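Local structure of 3,4-dihydroxybenzoate decarboxylase (Enterobacter cloacae, 5NY5) at residues 7-12 against 314-319. The protein decarboxylates 3,4-dihydroxybenzoate and, in reverse, para-carboxylates catechols, as a UbiD-family enzyme dependent on prenylated flavin and a metal ion. Numbering follows the deposited sequence.
Sequences DLRSAI and HAILQT
Ile316 points from its strand at the start of helix 8-16 and touches Leu8, Arg9 and Ile12. Its CG2 lies 3.9 Å from Leu8 CD2, while the CD1 end of the longer branch runs on to Ile12 CD1, 4.2 Å away, and to the aliphatic part of Arg9, with Ile316 CD1 4.0 Å from Arg9 CG. The first torsion sets this: CG1 sits beside the backbone N (chi1 -61°) and CG2 beside the carbonyl carbon, so that CG2 faces Leu8 while the CG1-CD1 branch extends to Arg9 and Ile12. Leu8 also lays its CD2 methyl 3.9 Å from Gln318 OE1, an oxygen that accepts a weak hydrogen bond from Leu212 N.

The polar contacts gather round Arg9, whose extended chain carries the guanidinium past Ile316. Arg9 NH2 comes within 3.0 Å of His314 O, but the angle is poor for a hydrogen bond; that nitrogen bonds to Asn313 O instead. NE pairs with Glu262, whose carboxylate also accepts from Ile316 N and so ties both segments together. Asp7 N-caps the helix, accepting from Ser10 N, though the side-chain positions of this capping box are less certain.

Gln318 lies about 9 Å from Ile169 (side chains), a prenylated-FMN-binding residue, near that site but not part of it. The axes of helix 8-12 and strand 316-319 pass 11.6 Å apart, at 78°. The strand, beside strand 70-73 and outermost within this chain in a four-stranded mixed sheet, packs against the N-terminal helix, with Leu72 touching both Leu8 and Ile316.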
# COMPACT_ATOMS: atom_id res chain seq x y z
N ASP A 7 -45.43 1.76 33.77
CA ASP A 7 -44.51 2.63 34.50
C ASP A 7 -43.30 1.80 34.92
O ASP A 7 -43.18 0.62 34.58
CB ASP A 7 -45.20 3.30 35.69
CG ASP A 7 -45.94 2.31 36.58
OD1 ASP A 7 -45.61 1.10 36.56
OD2 ASP A 7 -46.86 2.74 37.30
N LEU A 8 -42.41 2.44 35.68
CA LEU A 8 -41.20 1.76 36.13
C LEU A 8 -41.53 0.62 37.09
O LEU A 8 -40.93 -0.46 37.00
CB LEU A 8 -40.26 2.77 36.78
CG LEU A 8 -38.99 2.23 37.44
CD1 LEU A 8 -38.13 1.48 36.44
CD2 LEU A 8 -38.22 3.37 38.07
N ARG A 9 -42.47 0.84 38.01
CA ARG A 9 -42.73 -0.16 39.04
C ARG A 9 -43.43 -1.39 38.49
O ARG A 9 -43.21 -2.50 39.00
CB ARG A 9 -43.54 0.47 40.18
CG ARG A 9 -42.81 1.61 40.86
CD ARG A 9 -43.57 2.11 42.07
NE ARG A 9 -43.02 3.37 42.57
CZ ARG A 9 -43.33 3.91 43.74
NH1 ARG A 9 -44.19 3.30 44.55
NH2 ARG A 9 -42.78 5.05 44.11
N SER A 10 -44.27 -1.24 37.47
CA SER A 10 -44.84 -2.42 36.83
C SER A 10 -43.79 -3.18 36.03
O SER A 10 -43.93 -4.39 35.82
CB SER A 10 -46.03 -2.03 35.95
OG SER A 10 -45.83 -0.77 35.34
N ALA A 11 -42.74 -2.49 35.57
CA ALA A 11 -41.66 -3.18 34.88
C ALA A 11 -40.80 -3.98 35.85
O ALA A 11 -40.41 -5.11 35.56
CB ALA A 11 -40.81 -2.18 34.10
N ILE A 12 -40.50 -3.40 37.01
CA ILE A 12 -39.75 -4.12 38.04
C ILE A 12 -40.51 -5.37 38.46
O ILE A 12 -39.91 -6.42 38.73
CB ILE A 12 -39.48 -3.19 39.24
CG1 ILE A 12 -38.57 -2.03 38.82
CG2 ILE A 12 -38.86 -3.97 40.39
CD1 ILE A 12 -38.28 -1.04 39.92
N HIS A 314 -42.48 7.83 47.80
CA HIS A 314 -41.30 6.97 47.83
C HIS A 314 -40.70 6.84 46.43
O HIS A 314 -40.52 5.74 45.90
CB HIS A 314 -41.65 5.60 48.43
CG HIS A 314 -40.47 4.88 49.00
ND1 HIS A 314 -40.45 3.52 49.19
CD2 HIS A 314 -39.27 5.33 49.44
CE1 HIS A 314 -39.29 3.16 49.71
NE2 HIS A 314 -38.56 4.24 49.87
N ALA A 315 -40.39 7.99 45.84
CA ALA A 315 -39.98 8.04 44.45
C ALA A 315 -38.66 7.33 44.22
O ALA A 315 -37.70 7.52 44.97
CB ALA A 315 -39.87 9.50 43.99
N ILE A 316 -38.62 6.50 43.18
CA ILE A 316 -37.41 5.81 42.79
C ILE A 316 -36.57 6.73 41.92
O ILE A 316 -37.08 7.32 40.96
CB ILE A 316 -37.74 4.50 42.05
CG1 ILE A 316 -38.54 3.56 42.96
CG2 ILE A 316 -36.48 3.83 41.56
CD1 ILE A 316 -39.13 2.38 42.23
N LEU A 317 -35.29 6.87 42.25
CA LEU A 317 -34.36 7.62 41.42
C LEU A 317 -33.65 6.65 40.48
O LEU A 317 -32.88 5.80 40.92
CB LEU A 317 -33.35 8.38 42.29
CG LEU A 317 -32.35 9.24 41.53
CD1 LEU A 317 -33.06 10.16 40.55
CD2 LEU A 317 -31.50 10.06 42.49
N GLN A 318 -33.93 6.77 39.19
CA GLN A 318 -33.34 5.91 38.17
C GLN A 318 -32.22 6.63 37.44
O GLN A 318 -32.38 7.79 37.04
CB GLN A 318 -34.40 5.44 37.17
CG GLN A 318 -33.84 4.57 36.05
CD GLN A 318 -34.92 4.08 35.10
OE1 GLN A 318 -36.03 4.60 35.08
NE2 GLN A 318 -34.58 3.08 34.31
N THR A 319 -31.09 5.96 37.28
CA THR A 319 -29.97 6.46 36.51
C THR A 319 -29.20 5.26 35.96
O THR A 319 -29.69 4.12 36.02
CB THR A 319 -29.09 7.39 37.36
OG1 THR A 319 -28.08 7.99 36.53
CG2 THR A 319 -28.42 6.61 38.48